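PDB 4FQU: glutathionyl-hydroquinone reductase PcpF from Sphingobium chlorophenolicum, which reduces glutathionyl-hydroquinones, chlorinated ones included, to hydroquinones at the expense of glutathione during pentachlorophenol degradation. Local coordinates for residues A[177-182]-A[200-205]; A[208-213]-A[257-262]. All coordinates share one frame; numbering follows the deposited sequence.

How the interactions relate
Past the thioredoxin-like N-terminal domain the chain enters the all-helical domain of the glutathione transferase fold, a worked example of one helix serving two contacts in turn. Interaction 1 comes first: residues 177-182, at the end of helix 165-180, meet 200-205 on helix 192-212, closing a loop of 17 residues that takes in most of the short helix 182-187. Farther along that same helix, residues 208-213 open interaction 2, whose loop of 43 residues runs through helix 226-245 and closes at 257-262. The loops therefore stand in series, neither nested nor crossed; the centres of interactions 1 and 2 are about 15 Å apart. Helix 226-245 is touched by leucines of both contacts and so bridges them.

Interaction 1. Residues A[177-182]-A[200-205]; sequences ETLNNG and YPLFDT
Thr178 and Thr205 carry the polar part of this helix-to-helix contact. The hydroxyl of Thr205 donates to that of Thr178, with OG1 and OG1 2.6 Å apart, and the two short side chains meet at a slant. In Thr178 the hydroxyl sits between the backbone N and the carbonyl carbon (chi1 69°), which lets it also bond to the carbonyl of Arg174 one turn back in its own helix. The NE of Arg174 in turn makes a weak hydrogen bond to Thr205 OG1, and a small polar network results.

A gentler polar contact comes from the backbone. Leu202 CA lies against Thr178 O, 3.4 Å from carbon to oxygen, in a bent CA-H...O contact where Thr178 and Leu202 face each other as nearest neighbours in register, their CA atoms 5.1 Å apart.

Apolar contact is made by two leucines. Leu179 CD1 meets Leu202 CD1, the side chains crossing at about a right angle. With CG anti to its backbone N (chi1 -170°), Leu202 swings its branch toward the 177-182 turn and comes up to the Gly182 backbone, although the exact place of its CD2 is doubtful. Leu179 reaches on to Leu231 and Thr234 of helix 226-245, which carries the apolar layer into a third helix. Tyr184, the probable proton donor/acceptor of the active site, follows two residues after Gly182.

Helices that meet here thus share one directed bond beside a leucine pair. In this buried contact the Thr178 hydroxyl accepts from Thr205 and gives to Arg174 O, and the bond between the threonines would probably favour one setting of the two helices.

Interaction 2. Residues A[208-213]-A[257-262]; sequences WLEEHL and PNLSRL
The carboxylate of Glu210 turns its oxygens to the start of helix 257-268, OE2 taking the N-H of Asn258 (OE2 to N 2.6 Å) and OE1 that of Leu259 (OE1 to N 2.9 Å). Both are met on the syn side, somewhat out of the carboxylate plane, which lies 33° from that of the Asn258 amide. At the edge of the Arg261 guanidinium, near its plane, lies Leu213 O, 3.2 Å from Arg261 NH2. Within 257-262, Arg261 NH2 bonds Asn258 OD1 at 2.6 Å, from above the amide carbonyl plane.

A bend at chi2 (79°) brings the Glu210 carboxylate round to this helix end, where its negative charge would probably be stabilised by the helix dipole. With an alanine in place of Glu210, the N-H groups of Asn258 and Leu259 would probably be left without this acceptor.

Alongside the polar bonds, Leu213 CD1 packs on Leu259 CD2 and more distantly on Leu262 CD2. NH1 of Arg261 makes a salt bridge to Glu217.

The axes of helix segments 208-212 and 257-262 cross at 77°, 8.4 Å apart. Away from the active site and the glutathione site, a carboxylate from one helix thus receives the N-terminal N-H groups of another, within the helical C-terminal domain of the glutathione transferase fold.

Interaction 1. Residues A[177-182]-A[200-205]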
# COMPACT_ATOMS: atom_id res chain seq x y z
N GLU A 177 -21.90 5.31 -0.93
CA GLU A 177 -21.63 4.97 -2.30
C GLU A 177 -20.13 5.19 -2.71
O GLU A 177 -19.54 4.34 -3.39
CB GLU A 177 -22.70 5.71 -3.14
CG GLU A 177 -22.54 5.76 -4.69
CD GLU A 177 -22.96 7.13 -5.33
OE1 GLU A 177 -23.44 8.04 -4.59
OE2 GLU A 177 -22.79 7.31 -6.58
N THR A 178 -19.50 6.27 -2.26
CA THR A 178 -18.21 6.65 -2.83
C THR A 178 -17.04 6.40 -1.91
O THR A 178 -15.89 6.47 -2.36
CB THR A 178 -18.17 8.15 -3.22
OG1 THR A 178 -18.19 8.98 -2.05
CG2 THR A 178 -19.38 8.52 -4.03
N LEU A 179 -17.34 6.13 -0.63
CA LEU A 179 -16.35 6.01 0.46
C LEU A 179 -16.45 4.72 1.26
O LEU A 179 -15.51 3.94 1.30
CB LEU A 179 -16.46 7.16 1.45
CG LEU A 179 -15.32 7.31 2.44
CD1 LEU A 179 -14.07 7.45 1.70
CD2 LEU A 179 -15.55 8.56 3.20
N ASN A 180 -17.60 4.53 1.92
CA ASN A 180 -17.87 3.30 2.65
C ASN A 180 -17.68 2.10 1.76
O ASN A 180 -16.98 1.17 2.11
CB ASN A 180 -19.30 3.29 3.19
CG ASN A 180 -19.47 4.13 4.43
OD1 ASN A 180 -20.58 4.58 4.72
ND2 ASN A 180 -18.38 4.34 5.18
N ASN A 181 -18.30 2.13 0.60
CA ASN A 181 -18.18 1.03 -0.31
C ASN A 181 -17.09 1.38 -1.34
O ASN A 181 -16.56 0.52 -2.04
CB ASN A 181 -19.54 0.80 -0.96
CG ASN A 181 -19.56 -0.38 -1.84
OD1 ASN A 181 -19.65 -0.25 -3.06
ND2 ASN A 181 -19.47 -1.57 -1.25
N GLY A 182 -16.70 2.66 -1.37
CA GLY A 182 -15.62 3.12 -2.24
C GLY A 182 -14.27 2.42 -2.08
O GLY A 182 -13.71 1.88 -3.03
N TYR A 200 -10.90 7.85 -7.55
CA TYR A 200 -10.98 9.31 -7.72
C TYR A 200 -12.25 9.97 -7.15
O TYR A 200 -12.18 11.01 -6.51
CB TYR A 200 -10.72 9.75 -9.18
CG TYR A 200 -9.23 9.87 -9.52
CD1 TYR A 200 -8.46 10.88 -8.99
CD2 TYR A 200 -8.60 8.97 -10.40
CE1 TYR A 200 -7.13 10.98 -9.28
CE2 TYR A 200 -7.28 9.07 -10.70
CZ TYR A 200 -6.53 10.08 -10.13
OH TYR A 200 -5.18 10.24 -10.42
N PRO A 201 -13.41 9.37 -7.38
CA PRO A 201 -14.60 9.86 -6.70
C PRO A 201 -14.50 9.77 -5.18
O PRO A 201 -15.12 10.56 -4.48
CB PRO A 201 -15.66 8.92 -7.19
CG PRO A 201 -15.21 8.63 -8.60
CD PRO A 201 -13.73 8.47 -8.49
N LEU A 202 -13.75 8.80 -4.68
CA LEU A 202 -13.47 8.61 -3.26
C LEU A 202 -12.78 9.83 -2.68
O LEU A 202 -13.25 10.44 -1.72
CB LEU A 202 -12.54 7.42 -3.13
CG LEU A 202 -12.14 6.69 -1.83
CD1 LEU A 202 -11.79 7.63 -0.71
CD2 LEU A 202 -13.24 5.78 -1.45
N PHE A 203 -11.64 10.20 -3.24
CA PHE A 203 -11.01 11.46 -2.86
C PHE A 203 -11.84 12.74 -3.14
O PHE A 203 -11.80 13.67 -2.36
CB PHE A 203 -9.56 11.53 -3.37
CG PHE A 203 -8.64 10.60 -2.62
CD1 PHE A 203 -7.99 11.03 -1.46
CD2 PHE A 203 -8.52 9.29 -2.98
CE1 PHE A 203 -7.17 10.17 -0.72
CE2 PHE A 203 -7.70 8.44 -2.24
CZ PHE A 203 -7.02 8.90 -1.11
N ASP A 204 -12.62 12.80 -4.21
CA ASP A 204 -13.54 13.93 -4.39
C ASP A 204 -14.47 14.07 -3.19
O ASP A 204 -14.85 15.17 -2.77
CB ASP A 204 -14.38 13.71 -5.64
CG ASP A 204 -13.62 13.96 -6.93
OD1 ASP A 204 -12.63 14.73 -6.92
OD2 ASP A 204 -14.05 13.40 -7.96
N THR A 205 -14.87 12.93 -2.64
CA THR A 205 -15.73 12.93 -1.48
C THR A 205 -14.98 13.31 -0.21
O THR A 205 -15.54 13.96 0.66
CB THR A 205 -16.47 11.60 -1.28
OG1 THR A 205 -17.58 11.52 -2.17
CG2 THR A 205 -17.03 11.56 0.10

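Interaction 2. Residues A[208-213]-A[257-262]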
# COMPACT_ATOMS: atom_id res chain seq x y z
N TRP A 208 -14.56 17.02 -0.42
CA TRP A 208 -15.82 17.66 -0.04
C TRP A 208 -16.14 17.69 1.48
O TRP A 208 -16.55 18.72 2.05
CB TRP A 208 -16.99 17.00 -0.75
CG TRP A 208 -18.27 17.69 -0.41
CD1 TRP A 208 -18.68 18.90 -0.84
CD2 TRP A 208 -19.27 17.22 0.48
NE1 TRP A 208 -19.88 19.23 -0.29
CE2 TRP A 208 -20.27 18.21 0.52
CE3 TRP A 208 -19.42 16.07 1.25
CZ2 TRP A 208 -21.39 18.09 1.29
CZ3 TRP A 208 -20.53 15.94 2.00
CH2 TRP A 208 -21.51 16.95 2.03
N LEU A 209 -15.98 16.53 2.11
CA LEU A 209 -16.16 16.40 3.53
C LEU A 209 -15.25 17.35 4.30
O LEU A 209 -15.67 17.97 5.27
CB LEU A 209 -15.94 14.95 3.91
CG LEU A 209 -17.19 14.14 3.61
CD1 LEU A 209 -16.87 12.71 3.64
CD2 LEU A 209 -18.30 14.42 4.61
N GLU A 210 -14.00 17.48 3.86
CA GLU A 210 -13.09 18.38 4.53
C GLU A 210 -13.62 19.80 4.51
O GLU A 210 -13.46 20.53 5.49
CB GLU A 210 -11.70 18.31 3.92
CG GLU A 210 -10.71 19.30 4.50
CD GLU A 210 -10.13 18.87 5.85
OE1 GLU A 210 -10.34 17.72 6.27
OE2 GLU A 210 -9.45 19.70 6.49
N GLU A 211 -14.26 20.22 3.42
CA GLU A 211 -14.76 21.60 3.40
C GLU A 211 -15.94 21.76 4.32
O GLU A 211 -16.01 22.68 5.14
CB GLU A 211 -15.12 22.09 2.00
CG GLU A 211 -14.15 23.14 1.44
CD GLU A 211 -14.42 24.57 1.93
OE1 GLU A 211 -15.59 24.88 2.23
OE2 GLU A 211 -13.47 25.39 2.01
N HIS A 212 -16.88 20.84 4.17
CA HIS A 212 -18.07 20.88 4.97
C HIS A 212 -17.73 21.02 6.43
O HIS A 212 -18.46 21.63 7.19
CB HIS A 212 -18.81 19.57 4.81
CG HIS A 212 -20.24 19.67 5.16
ND1 HIS A 212 -21.13 20.39 4.40
CD2 HIS A 212 -20.94 19.16 6.20
CE1 HIS A 212 -22.33 20.32 4.95
NE2 HIS A 212 -22.23 19.59 6.05
N LEU A 213 -16.61 20.44 6.82
CA LEU A 213 -16.27 20.34 8.22
C LEU A 213 -15.53 21.57 8.72
O LEU A 213 -15.04 21.58 9.87
CB LEU A 213 -15.44 19.07 8.49
CG LEU A 213 -16.20 17.74 8.54
CD1 LEU A 213 -15.30 16.58 8.82
CD2 LEU A 213 -17.25 17.78 9.57
N PRO A 257 -6.80 18.01 7.67
CA PRO A 257 -6.90 18.51 9.03
C PRO A 257 -8.29 18.36 9.59
O PRO A 257 -8.44 17.71 10.61
CB PRO A 257 -6.50 19.97 8.90
CG PRO A 257 -6.42 20.21 7.46
CD PRO A 257 -6.05 18.94 6.84
N ASN A 258 -9.30 18.88 8.93
CA ASN A 258 -10.63 18.76 9.48
C ASN A 258 -11.14 17.35 9.74
O ASN A 258 -11.75 17.14 10.78
CB ASN A 258 -11.62 19.54 8.67
CG ASN A 258 -11.66 20.94 9.09
OD1 ASN A 258 -11.58 21.24 10.28
ND2 ASN A 258 -11.75 21.85 8.13
N LEU A 259 -10.92 16.42 8.81
CA LEU A 259 -11.30 15.03 9.02
C LEU A 259 -10.49 14.39 10.15
O LEU A 259 -11.06 13.74 11.03
CB LEU A 259 -11.12 14.20 7.76
CG LEU A 259 -12.20 14.59 6.77
CD1 LEU A 259 -11.98 14.01 5.38
CD2 LEU A 259 -13.56 14.19 7.31
N SER A 260 -9.17 14.57 10.14
CA SER A 260 -8.28 14.00 11.15
C SER A 260 -8.73 14.43 12.51
O SER A 260 -8.53 13.71 13.48
CB SER A 260 -6.84 14.45 10.95
OG SER A 260 -6.17 13.57 10.08
N ARG A 261 -9.36 15.61 12.58
CA ARG A 261 -9.84 16.16 13.82
C ARG A 261 -11.09 15.39 14.26
O ARG A 261 -11.16 14.96 15.41
CB ARG A 261 -10.10 17.65 13.63
CG ARG A 261 -10.00 18.56 14.87
CD ARG A 261 -10.10 20.08 14.48
NE ARG A 261 -11.01 20.36 13.35
CZ ARG A 261 -12.36 20.47 13.42
NH1 ARG A 261 -12.97 20.33 14.61
NH2 ARG A 261 -13.10 20.71 12.31
N LEU A 262 -12.05 15.19 13.34
CA LEU A 262 -13.25 14.40 13.61
C LEU A 262 -12.89 12.99 14.08
O LEU A 262 -13.47 12.46 15.02
CB LEU A 262 -14.16 14.31 12.38
CG LEU A 262 -15.38 13.36 12.49
CD1 LEU A 262 -16.44 13.99 13.28
CD2 LEU A 262 -15.96 13.07 11.16